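Local coordinates for acetyl-CoA acetyltransferase (Elizabethkingia anophelis NUHP1, PDB 6BN2), which probably catalyses the reversible condensation of two acetyl-CoA molecules to acetoacetyl-CoA and free CoA, as a member of the thiolase family, at residues 33-38 against 74-79; 40-45 against 59-64; 188-193 against 228-233; 326-331 against 350-355. One frame throughout, in Å; residues are numbered along the deposited sequence. Where two conformers were deposited one is given.

Contact 1: residues 33-38 against 74-79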
loop_
_atom_site.group_PDB
_atom_site.type_symbol
_atom_site.label_atom_id
_atom_site.label_comp_id
_atom_site.label_asym_id
_atom_site.label_seq_id
_atom_site.Cartn_x
_atom_site.Cartn_y
_atom_site.Cartn_z
ATOM N N PRO A 33 -9.002 -0.940 -17.152
ATOM C CA PRO A 33 -8.320 -1.398 -15.925
ATOM C C PRO A 33 -8.230 -0.316 -14.861
ATOM O O PRO A 33 -8.186 0.877 -15.160
ATOM C CB PRO A 33 -6.924 -1.785 -16.420
ATOM C CG PRO A 33 -7.080 -2.077 -17.872
ATOM C CD PRO A 33 -8.170 -1.111 -18.350
ATOM N N ALA A 34 -8.176 -0.757 -13.597
ATOM C CA ALA A 34 -8.060 0.180 -12.486
ATOM C C ALA A 34 -6.937 1.191 -12.707
ATOM O O ALA A 34 -7.098 2.383 -12.414
ATOM C CB ALA A 34 -7.807 -0.595 -11.183
ATOM N N THR A 35 -5.777 0.729 -13.187
ATOM C CA THR A 35 -4.644 1.641 -13.356
ATOM C C THR A 35 -4.927 2.700 -14.407
ATOM O O THR A 35 -4.437 3.828 -14.288
ATOM C CB THR A 35 -3.369 0.867 -13.715
ATOM O OG1 THR A 35 -3.603 0.052 -14.870
ATOM C CG2 THR A 35 -2.910 -0.026 -12.531
ATOM N N GLN A 36 -5.710 2.355 -15.439
ATOM C CA GLN A 36 -6.073 3.354 -16.431
ATOM C C GLN A 36 -7.117 4.319 -15.877
ATOM O O GLN A 36 -7.073 5.513 -16.184
ATOM C CB GLN A 36 -6.552 2.666 -17.708
ATOM C CG GLN A 36 -7.208 3.575 -18.728
ATOM C CD GLN A 36 -6.318 4.655 -19.318
ATOM O OE1 GLN A 36 -5.101 4.642 -19.172
ATOM N NE2 GLN A 36 -6.942 5.600 -20.027
ATOM N N LEU A 37 -8.057 3.830 -15.053
ATOM C CA LEU A 37 -8.956 4.754 -14.368
ATOM C C LEU A 37 -8.164 5.699 -13.471
ATOM O O LEU A 37 -8.438 6.905 -13.435
ATOM C CB LEU A 37 -10.007 3.987 -13.556
ATOM C CG LEU A 37 -10.936 3.102 -14.390
ATOM C CD1 LEU A 37 -11.823 2.253 -13.471
ATOM C CD2 LEU A 37 -11.806 3.951 -15.317
ATOM N N GLY A 38 -7.144 5.174 -12.777
ATOM C CA GLY A 38 -6.284 6.050 -11.993
ATOM C C GLY A 38 -5.579 7.077 -12.862
ATOM O O GLY A 38 -5.464 8.246 -12.486
ATOM N N ALA A 74 0.611 1.673 -8.960
ATOM C CA ALA A 74 0.613 3.130 -8.871
ATOM C C ALA A 74 1.515 3.760 -9.931
ATOM O O ALA A 74 1.228 4.874 -10.403
ATOM C CB ALA A 74 1.003 3.582 -7.459
ATOM N N LYS A 75 2.590 3.073 -10.339
ATOM C CA LYS A 75 3.401 3.589 -11.441
ATOM C C LYS A 75 2.617 3.573 -12.743
ATOM O O LYS A 75 2.710 4.506 -13.554
ATOM C CB LYS A 75 4.665 2.749 -11.608
ATOM C CG LYS A 75 5.601 3.246 -12.732
ATOM C CD LYS A 75 6.279 4.555 -12.401
ATOM C CE LYS A 75 7.152 4.406 -11.150
ATOM N NZ LYS A 75 8.090 5.555 -10.964
ATOM N N GLN A 76 1.884 2.482 -12.992
ATOM C CA GLN A 76 1.097 2.411 -14.221
ATOM C C GLN A 76 0.110 3.564 -14.308
ATOM O O GLN A 76 -0.067 4.166 -15.381
ATOM C CB GLN A 76 0.350 1.080 -14.289
ATOM C CG GLN A 76 1.261 -0.143 -14.411
ATOM C CD GLN A 76 0.430 -1.388 -14.475
ATOM O OE1 GLN A 76 -0.318 -1.592 -15.440
ATOM N NE2 GLN A 76 0.513 -2.223 -13.428
ATOM N N ALA A 77 -0.548 3.888 -13.195
ATOM C CA ALA A 77 -1.468 5.021 -13.202
ATOM C C ALA A 77 -0.731 6.333 -13.460
ATOM O O ALA A 77 -1.197 7.178 -14.240
ATOM C CB ALA A 77 -2.246 5.078 -11.877
ATOM N N ALA A 78 0.394 6.547 -12.778
ATOM C CA ALA A 78 1.124 7.806 -12.930
ATOM C C ALA A 78 1.642 7.984 -14.352
ATOM O O ALA A 78 1.481 9.054 -14.945
ATOM C CB ALA A 78 2.291 7.867 -11.934
ATOM N N LEU A 79 2.313 6.963 -14.901
ATOM C CA LEU A 79 2.840 7.089 -16.256
ATOM C C LEU A 79 1.709 7.230 -17.272
ATOM O O LEU A 79 1.821 7.998 -18.239
ATOM C CB LEU A 79 3.733 5.892 -16.600
ATOM C CG LEU A 79 5.000 5.778 -15.758
ATOM C CD1 LEU A 79 5.802 4.541 -16.184
ATOM C CD2 LEU A 79 5.863 7.043 -15.876
HETATM O O HOH W 1 -3.474 -2.716 -14.924
#
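Thr35, Gly38 and Ala77 lie where two helices of the N-terminal half of the thiolase fold, 34-48 and 73-80, cross on one side of the mixed beta-sheet. The axes of the segments 34-38 and 74-79 pass 7.6 Å apart at -43°, a close crossing made possible by small residues at the interface. Ala77 makes the closest approach from the second helix. Its CB lies 4.0 Å from Gly38 C, against a residue with no side chain to hold the backbones apart. Its CA-H turns to the carbonyl of Thr35, with Ala77 CA 3.4 Å from Thr35 O and an angle of 137° at the hydrogen, a weak CA-H...O contact, possible because the backbones come this close. Ala77 also rests on Met123 of strand 117-125, tying the crossing to the sheet beneath.

Beside this crossing Thr35 presents both of its branches to Gln76. The beta carbons form the apolar part, Thr35 CB standing 3.8 Å from Gln76 CB, while Thr35 CG2 crosses over Gln76 CB and CD. Threonine suits this place because its other branch is polar: chi1 of 55° sets OG1 between the backbone N and the carbonyl carbon, on the side of Gln76 OE1. The amide is held mainly through NE2, which gives hydrogen bonds to Glu69 O and Gln71 O. OE1 and the hydroxyl do not bond directly; a water sits 2.8 Å from Thr35 OG1 and donates a weak, 3.4 Å bond to Gln76 OE1.

Contact 2: residues 40-45 against 59-64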
loop_
_atom_site.group_PDB
_atom_site.type_symbol
_atom_site.label_atom_id
_atom_site.label_comp_id
_atom_site.label_asym_id
_atom_site.label_seq_id
_atom_site.Cartn_x
_atom_site.Cartn_y
_atom_site.Cartn_z
ATOM N N VAL A 40 -6.673 8.366 -15.665
ATOM C CA VAL A 40 -7.645 9.386 -16.062
ATOM C C VAL A 40 -7.845 10.393 -14.938
ATOM O O VAL A 40 -7.903 11.613 -15.173
ATOM C CB VAL A 40 -8.978 8.725 -16.468
ATOM C CG1 VAL A 40 -10.056 9.799 -16.671
ATOM C CG2 VAL A 40 -8.802 7.894 -17.755
ATOM N N ALA A 41 -7.959 9.899 -13.696
ATOM C CA ALA A 41 -8.197 10.808 -12.581
ATOM C C ALA A 41 -6.979 11.686 -12.329
ATOM O O ALA A 41 -7.112 12.899 -12.119
ATOM C CB ALA A 41 -8.577 10.019 -11.319
ATOM N N ILE A 42 -5.778 11.097 -12.352
ATOM C CA ILE A 42 -4.582 11.892 -12.093
ATOM C C ILE A 42 -4.399 12.940 -13.181
ATOM O O ILE A 42 -4.120 14.109 -12.897
ATOM C CB ILE A 42 -3.342 10.988 -11.976
ATOM C CG1 ILE A 42 -3.439 10.091 -10.747
ATOM C CG2 ILE A 42 -2.082 11.854 -11.894
ATOM C CD1 ILE A 42 -2.352 8.976 -10.741
ATOM N N LYS A 43 -4.541 12.539 -14.451
ATOM C CA LYS A 43 -4.397 13.516 -15.522
ATOM C C LYS A 43 -5.449 14.606 -15.393
ATOM O O LYS A 43 -5.159 15.786 -15.592
ATOM C CB LYS A 43 -4.500 12.840 -16.887
ATOM C CG LYS A 43 -4.360 13.833 -18.042
ATOM C CD LYS A 43 -4.064 13.130 -19.349
ATOM C CE LYS A 43 -3.720 14.153 -20.436
ATOM N NZ LYS A 43 -4.874 15.047 -20.689
ATOM N N GLY A 44 -6.666 14.226 -14.997
ATOM C CA GLY A 44 -7.710 15.222 -14.803
ATOM C C GLY A 44 -7.361 16.226 -13.726
ATOM O O GLY A 44 -7.614 17.428 -13.880
ATOM N N ALA A 45 -6.754 15.754 -12.634
ATOM C CA ALA A 45 -6.378 16.653 -11.549
ATOM C C ALA A 45 -5.285 17.619 -11.992
ATOM O O ALA A 45 -5.326 18.807 -11.649
ATOM C CB ALA A 45 -5.927 15.846 -10.330
ATOM N N VAL A 59 3.428 10.073 -5.813
ATOM C CA VAL A 59 2.057 9.686 -6.135
ATOM C C VAL A 59 1.699 8.559 -5.183
ATOM O O VAL A 59 2.367 7.517 -5.195
ATOM C CB VAL A 59 1.914 9.188 -7.582
ATOM C CG1 VAL A 59 0.466 8.708 -7.846
ATOM C CG2 VAL A 59 2.315 10.268 -8.613
ATOM N N TYR A 60 0.640 8.743 -4.391
ATOM C CA TYR A 60 0.110 7.687 -3.524
ATOM C C TYR A 60 -1.287 7.347 -4.008
ATOM O O TYR A 60 -2.153 8.227 -4.039
ATOM C CB TYR A 60 0.011 8.119 -2.063
ATOM C CG TYR A 60 1.310 8.432 -1.347
ATOM C CD1 TYR A 60 1.282 9.084 -0.121
ATOM C CD2 TYR A 60 2.553 8.095 -1.892
ATOM C CE1 TYR A 60 2.438 9.386 0.560
ATOM C CE2 TYR A 60 3.727 8.407 -1.214
ATOM C CZ TYR A 60 3.665 9.043 0.012
ATOM O OH TYR A 60 4.825 9.338 0.722
ATOM N N MET A 61 -1.521 6.088 -4.380
ATOM C CA MET A 61 -2.850 5.680 -4.833
ATOM C C MET A 61 -3.370 4.524 -3.996
ATOM O O MET A 61 -2.725 3.468 -3.919
ATOM C CB MET A 61 -2.840 5.285 -6.316
ATOM C CG MET A 61 -2.574 6.468 -7.250
ATOM S SD MET A 61 -3.868 7.765 -7.205
ATOM C CE MET A 61 -5.057 7.059 -8.375
ATOM N N GLY A 62 -4.556 4.709 -3.419
ATOM C CA GLY A 62 -5.248 3.594 -2.779
ATOM C C GLY A 62 -5.704 2.574 -3.812
ATOM O O GLY A 62 -6.101 2.920 -4.922
ATOM N N ASN A 63 -5.629 1.295 -3.434
ATOM C CA ASN A 63 -5.962 0.216 -4.364
ATOM C C ASN A 63 -6.063 -1.067 -3.545
ATOM O O ASN A 63 -5.047 -1.537 -3.042
ATOM C CB ASN A 63 -4.865 0.157 -5.429
ATOM C CG ASN A 63 -5.169 -0.780 -6.592
ATOM O OD1 ASN A 63 -6.304 -1.237 -6.834
ATOM N ND2 ASN A 63 -4.140 -1.052 -7.336
ATOM N N VAL A 64 -7.274 -1.594 -3.344
ATOM C CA VAL A 64 -7.448 -2.681 -2.383
ATOM C C VAL A 64 -7.163 -4.031 -3.026
ATOM O O VAL A 64 -6.635 -4.946 -2.371
ATOM C CB VAL A 64 -8.864 -2.646 -1.801
ATOM C CG1 VAL A 64 -9.066 -3.826 -0.839
ATOM C CG2 VAL A 64 -9.075 -1.317 -1.079
#
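Apolar contact between side-chain ends joins the two segments, and Ile42 supplies all of it from the helix side. Its CD1 touches Val59 CG1 at 4.0 Å. The long branch of the isoleucine runs extended from the helix, so that its terminal methyl bridges a gap of 9.2 Å between the CA atoms of Ile42 and Val59. Val59 meets it with one methyl, a compact branched residue well suited to a strand whose face is roofed by a helix.

The thioether end of Met61 adds to the same apolar contact. Met61 and Ile42 reach toward each other tip to tip: Met61 SD lies 4.0 Å from Ile42 CD1, and Met61 CE is 4.1 Å from the same methyl. The methionine chain bends at both chi2 (-64°) and chi3 (-84°), which turns SD and CE to face the isoleucine tip; a flexible, unbranched chain is apt for such a fit.

These contacts are the helix-on-sheet packing of the thiolase N-terminal half, where helix 34-48 packs on the sheet, on strands 59-62, 117-125 and 258-268. Tyr60, between the two touching residues, turns to the other face of the sheet and packs on helix 98-111. Ile42 also leans on Val119 and Ala263 of neighbouring strands.

Backbone bonding keeps the strand in place: Val59 and Met61 pair with Thr90 on one flank, and Tyr60 pairs with Val119 and Gly121 on the other. In the helix, Gly44 N bonds to Val40 O at 2.9 Å.

Contact 3: residues 188-193 against 228-233. With CA (calcium ion), chain B.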
loop_
_atom_site.group_PDB
_atom_site.type_symbol
_atom_site.label_atom_id
_atom_site.label_comp_id
_atom_site.label_asym_id
_atom_site.label_seq_id
_atom_site.Cartn_x
_atom_site.Cartn_y
_atom_site.Cartn_z
ATOM N N GLN A 188 -33.447 7.956 0.082
ATOM C CA GLN A 188 -32.944 9.324 0.153
ATOM C C GLN A 188 -31.610 9.464 -0.578
ATOM O O GLN A 188 -31.377 10.462 -1.266
ATOM C CB GLN A 188 -32.824 9.760 1.612
ATOM C CG GLN A 188 -32.260 11.159 1.793
ATOM C CD GLN A 188 -32.819 11.849 3.030
ATOM O OE1 GLN A 188 -33.984 12.250 3.061
ATOM N NE2 GLN A 188 -31.993 11.978 4.054
ATOM N N SER A 189 -30.721 8.469 -0.458
ATOM C CA SER A 189 -29.450 8.552 -1.175
ATOM C C SER A 189 -29.667 8.550 -2.690
ATOM O O SER A 189 -29.056 9.348 -3.413
ATOM C CB SER A 189 -28.534 7.399 -0.746
ATOM O OG SER A 189 -27.245 7.520 -1.326
ATOM N N TYR A 190 -30.555 7.686 -3.187
ATOM C CA TYR A 190 -30.885 7.707 -4.614
ATOM C C TYR A 190 -31.475 9.049 -5.038
ATOM O O TYR A 190 -31.127 9.581 -6.105
ATOM C CB TYR A 190 -31.860 6.575 -4.967
ATOM C CG TYR A 190 -31.205 5.207 -4.988
ATOM C CD1 TYR A 190 -30.426 4.804 -6.063
ATOM C CD2 TYR A 190 -31.377 4.324 -3.938
ATOM C CE1 TYR A 190 -29.817 3.548 -6.078
ATOM C CE2 TYR A 190 -30.773 3.082 -3.937
ATOM C CZ TYR A 190 -29.996 2.701 -5.002
ATOM O OH TYR A 190 -29.416 1.448 -4.998
ATOM N N GLU A 191 -32.402 9.585 -4.241
ATOM C CA GLU A 191 -33.045 10.844 -4.607
ATOM C C GLU A 191 -32.043 11.986 -4.617
ATOM O O GLU A 191 -32.046 12.821 -5.528
ATOM C CB GLU A 191 -34.173 11.150 -3.633
ATOM C CG GLU A 191 -35.380 10.266 -3.769
ATOM C CD GLU A 191 -36.380 10.517 -2.661
ATOM O OE1 GLU A 191 -35.974 11.028 -1.592
ATOM O OE2 GLU A 191 -37.566 10.184 -2.850
ATOM N N ARG A 192 -31.184 12.045 -3.598
ATOM C CA ARG A 192 -30.212 13.128 -3.525
ATOM C C ARG A 192 -29.213 13.039 -4.665
ATOM O O ARG A 192 -28.790 14.071 -5.199
ATOM C CB ARG A 192 -29.482 13.091 -2.185
ATOM C CG ARG A 192 -30.340 13.529 -1.012
ATOM C CD ARG A 192 -29.537 13.319 0.286
ATOM N NE ARG A 192 -30.218 13.927 1.403
ATOM C CZ ARG A 192 -29.681 14.072 2.606
ATOM N NH1 ARG A 192 -28.453 13.640 2.820
ATOM N NH2 ARG A 192 -30.371 14.646 3.583
ATOM N N SER A 193 -28.822 11.815 -5.039
ATOM C CA SER A 193 -27.860 11.637 -6.127
ATOM C C SER A 193 -28.442 12.135 -7.443
ATOM O O SER A 193 -27.775 12.844 -8.206
ATOM C CB SER A 193 -27.479 10.161 -6.251
ATOM O OG SER A 193 -26.802 9.715 -5.068
ATOM N N LYS A 228 -29.090 5.238 -11.368
ATOM C CA LYS A 228 -30.228 4.932 -12.217
ATOM C C LYS A 228 -30.665 3.473 -12.108
ATOM O O LYS A 228 -31.744 3.132 -12.600
ATOM C CB LYS A 228 -29.878 5.308 -13.655
ATOM C CG LYS A 228 -29.790 6.817 -13.844
ATOM C CD LYS A 228 -29.073 7.212 -15.126
ATOM C CE LYS A 228 -27.563 7.212 -14.927
ATOM N NZ LYS A 228 -26.842 7.893 -16.040
ATOM N N ASN A 229 -29.877 2.615 -11.453
ATOM C CA ASN A 229 -30.221 1.201 -11.272
ATOM C C ASN A 229 -31.006 1.026 -9.972
ATOM O O ASN A 229 -30.507 0.504 -8.970
ATOM C CB ASN A 229 -28.967 0.336 -11.254
ATOM C CG ASN A 229 -28.180 0.414 -12.534
ATOM O OD1 ASN A 229 -28.723 0.710 -13.596
ATOM N ND2 ASN A 229 -26.882 0.131 -12.444
ATOM N N VAL A 230 -32.255 1.474 -10.001
ATOM C CA VAL A 230 -33.113 1.390 -8.827
ATOM C C VAL A 230 -34.559 1.340 -9.294
ATOM O O VAL A 230 -34.935 1.999 -10.266
ATOM C CB VAL A 230 -32.872 2.575 -7.862
ATOM C CG1 VAL A 230 -33.298 3.900 -8.508
ATOM C CG2 VAL A 230 -33.594 2.345 -6.538
ATOM N N LYS A 231 -35.361 0.534 -8.611
ATOM C CA LYS A 231 -36.808 0.503 -8.801
ATOM C C LYS A 231 -37.402 0.737 -7.416
ATOM O O LYS A 231 -37.402 -0.171 -6.580
ATOM C CB LYS A 231 -37.264 -0.818 -9.410
ATOM N N PHE A 232 -37.892 1.958 -7.172
ATOM C CA PHE A 232 -38.254 2.349 -5.811
ATOM C C PHE A 232 -39.362 1.469 -5.247
ATOM O O PHE A 232 -39.351 1.139 -4.055
ATOM C CB PHE A 232 -38.669 3.820 -5.771
ATOM C CG PHE A 232 -37.536 4.780 -6.014
ATOM C CD1 PHE A 232 -36.550 4.959 -5.061
ATOM C CD2 PHE A 232 -37.453 5.498 -7.199
ATOM C CE1 PHE A 232 -35.501 5.841 -5.277
ATOM C CE2 PHE A 232 -36.406 6.382 -7.423
ATOM C CZ PHE A 232 -35.428 6.551 -6.455
ATOM N N ASP A 233 -40.320 1.067 -6.087
ATOM C CA ASP A 233 -41.444 0.279 -5.598
ATOM C C ASP A 233 -41.043 -1.143 -5.224
ATOM O O ASP A 233 -41.788 -1.809 -4.496
ATOM C CB ASP A 233 -42.570 0.258 -6.636
ATOM C CG ASP A 233 -42.171 -0.438 -7.928
ATOM O OD1 ASP A 233 -40.960 -0.549 -8.206
ATOM O OD2 ASP A 233 -43.079 -0.860 -8.674
HETATM CA CA CA B . -27.670 -0.294 -3.631
HETATM O O HOH W 2 -31.487 -0.638 -6.231
HETATM O O HOH W 3 -27.055 1.038 -5.357
#
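Tyr190 OH is gripped by several groups at once: calcium lies 2.8 Å from it, a long bond, water 2, 3.2 Å away, donates a hydrogen bond to it, and Val352 O is a probable third partner. The same water donates to Asn229 O at 3.1 Å, so it bridges the phenol to a backbone carbonyl of the facing loop, which bends in an inverse gamma turn centred on Asn229. Water 3, at 2.3 Å, is a second ligand of the calcium, and Ala254 O a third; Ala252 also belongs to the metal site.

The ring below this hydroxyl is covered on one face by Val230. Val230 CG2 stands 3.7 Å from the centroid of the Tyr190 ring and just 3° off its normal, a CH-pi contact almost exactly over the centre. The methyl is placed there by a chi1 of 66°, which leaves CG2 anti to the backbone N. An aromatic ring with a polar end suits the position, offering a flat face to valine and oxygen to the metal.

Both segments belong to the loop domain of thiolases, the long insertion between strands 117-125 and 258-268. Here helix 179-198 carries the tyrosine and an irregular loop closes over it.

Phe232 adds an apolar flank. The edge of its ring meets the stem of the tyrosine, with Phe232 CE1 3.7 Å from Tyr190 CB.

Contact 4: residues 326-331 against 350-355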
loop_
_atom_site.group_PDB
_atom_site.type_symbol
_atom_site.label_atom_id
_atom_site.label_comp_id
_atom_site.label_asym_id
_atom_site.label_seq_id
_atom_site.Cartn_x
_atom_site.Cartn_y
_atom_site.Cartn_z
ATOM N N ALA A 326 -21.129 2.506 3.022
ATOM C CA ALA A 326 -20.892 1.106 2.676
ATOM C C ALA A 326 -22.194 0.315 2.732
ATOM O O ALA A 326 -22.442 -0.564 1.897
ATOM C CB ALA A 326 -19.837 0.501 3.606
ATOM N N PHE A 327 -23.046 0.641 3.702
ATOM C CA PHE A 327 -24.401 0.131 3.848
ATOM C C PHE A 327 -25.247 1.273 4.392
ATOM O O PHE A 327 -24.732 2.152 5.095
ATOM C CB PHE A 327 -24.477 -1.056 4.834
ATOM C CG PHE A 327 -23.624 -2.233 4.443
ATOM C CD1 PHE A 327 -24.163 -3.268 3.698
ATOM C CD2 PHE A 327 -22.289 -2.296 4.823
ATOM C CE1 PHE A 327 -23.390 -4.354 3.331
ATOM C CE2 PHE A 327 -21.500 -3.379 4.452
ATOM C CZ PHE A 327 -22.050 -4.405 3.702
ATOM N N SER A 328 -26.544 1.258 4.079
ATOM C CA SER A 328 -27.428 2.255 4.679
ATOM C C SER A 328 -27.345 2.198 6.200
ATOM O O SER A 328 -27.390 3.235 6.880
ATOM C CB SER A 328 -28.871 2.046 4.223
ATOM O OG SER A 328 -29.024 2.326 2.832
ATOM N N VAL A 329 -27.208 0.991 6.758
ATOM C CA VAL A 329 -27.160 0.894 8.215
ATOM C C VAL A 329 -25.917 1.570 8.771
ATOM O O VAL A 329 -25.956 2.137 9.869
ATOM C CB VAL A 329 -27.258 -0.575 8.672
ATOM C CG1 VAL A 329 -26.050 -1.397 8.185
ATOM C CG2 VAL A 329 -27.413 -0.649 10.209
ATOM N N VAL A 330 -24.806 1.544 8.034
ATOM C CA VAL A 330 -23.598 2.231 8.487
ATOM C C VAL A 330 -23.823 3.736 8.509
ATOM O O VAL A 330 -23.470 4.422 9.479
ATOM C CB VAL A 330 -22.401 1.838 7.604
ATOM C CG1 VAL A 330 -21.186 2.740 7.879
ATOM C CG2 VAL A 330 -22.062 0.370 7.846
ATOM N N GLY A 331 -24.439 4.274 7.455
ATOM C CA GLY A 331 -24.734 5.698 7.449
ATOM C C GLY A 331 -25.622 6.083 8.613
ATOM O O GLY A 331 -25.347 7.046 9.339
ATOM N N GLY A 350 -24.840 9.420 -1.766
ATOM C CA GLY A 350 -23.710 8.660 -1.261
ATOM C C GLY A 350 -23.575 7.312 -1.938
ATOM O O GLY A 350 -24.304 7.008 -2.883
ATOM N N ALA A 351 -22.676 6.474 -1.408
ATOM C CA ALA A 351 -22.288 5.239 -2.083
ATOM C C ALA A 351 -23.433 4.253 -2.285
ATOM O O ALA A 351 -23.356 3.424 -3.203
ATOM C CB ALA A 351 -21.150 4.573 -1.298
ATOM N N VAL A 352 -24.484 4.299 -1.462
ATOM C CA VAL A 352 -25.595 3.369 -1.675
ATOM C C VAL A 352 -26.212 3.598 -3.043
ATOM O O VAL A 352 -26.667 2.656 -3.694
ATOM C CB VAL A 352 -26.635 3.492 -0.541
ATOM C CG1 VAL A 352 -27.982 2.860 -0.935
ATOM C CG2 VAL A 352 -26.106 2.813 0.710
ATOM N N ALA A 353 -26.198 4.840 -3.519
ATOM C CA ALA A 353 -26.719 5.161 -4.839
ATOM C C ALA A 353 -25.636 5.359 -5.887
ATOM O O ALA A 353 -25.856 5.024 -7.053
ATOM C CB ALA A 353 -27.577 6.428 -4.761
ATOM N N LEU A 354 -24.479 5.895 -5.500
ATOM C CA LEU A 354 -23.455 6.303 -6.460
ATOM C C LEU A 354 -22.445 5.210 -6.759
ATOM O O LEU A 354 -21.820 5.239 -7.828
ATOM C CB LEU A 354 -22.697 7.531 -5.944
ATOM C CG LEU A 354 -23.515 8.822 -5.743
ATOM C CD1 LEU A 354 -22.642 9.873 -5.074
ATOM C CD2 LEU A 354 -24.092 9.331 -7.063
ATOM N N GLY A 355 -22.260 4.274 -5.848
ATOM C CA GLY A 355 -21.287 3.217 -6.036
ATOM C C GLY A 355 -20.095 3.354 -5.102
ATOM O O GLY A 355 -19.870 4.377 -4.452
#
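The peptide group joining Phe327 to Ser328 carries a methyl of Val352 on one face: Val352 CG2 stands almost directly above Ser328 N, at 3.7 Å, and 4.1 Å from Phe327 C. Ser328 is backbone-bonded to Asn253, and Phe327 O accepts from Gly331 N at 3.2 Å in the first turn of helix 328-338. The phenyl ring of Phe327 leaves in another direction, its CB pointing away from Val352, and packs on Ala168 and Ala254.

The same valine also touches the serine side chain. Val352 CG2 is 3.6 Å from Ser328 OG, and Val352 CG1 is a little farther off, so the hydroxyl lies across the fork of the two methyls. This is a van der Waals contact; the hydroxyl makes its polar bonds elsewhere, chiefly with Asn253 O and weakly with Gln182 O. Serine fits because its short side chain can bond to a backbone carbonyl while resting on an apolar neighbour.

Residues 324-327 form the Asn-Glu-Ala-Phe version of a thiolase signature, and Gly355 opens the Gly-His-Pro motif whose histidine, His356, is the predicted proton acceptor. Gly355 takes a positive phi of 110°, a backbone shape suited to glycine. Glu325, of the first motif, accepts from Val352 N through OE1 and so joins it to the short helix that precedes the second.

Helix 351-354 packs on both the start of helix 328-338, met through Val352, and helix 179-198, where Ser193 touches Ala353 and Leu354; the latter helix also meets Ser328.

In the fold
Contacts 1 and 2 form one continuous packed region: they share helix 34-48, their centres are 7 Å apart, and Ala77 CB lies 4.1 Å from Ile42 CD1. Contact 2 is nested inside the loop that contact 1 closes. Contacts 3 and 4, with centres 11 Å apart, touch through two probable hydrogen bonds, Ser189 OG to Gly350 N at 3.1 Å and, beside the calcium, Tyr190 OH to Val352 O at 3.3 Å. Contact 4 is on the opposite side of the chain's centre from contacts 1 and 2. It lies nearer the predicted catalytic residues: Gly355 precedes His356, and the Phe327 side chain is about 7 Å from that of Cys386, whereas Tyr190's is about 11 Å from that of His356.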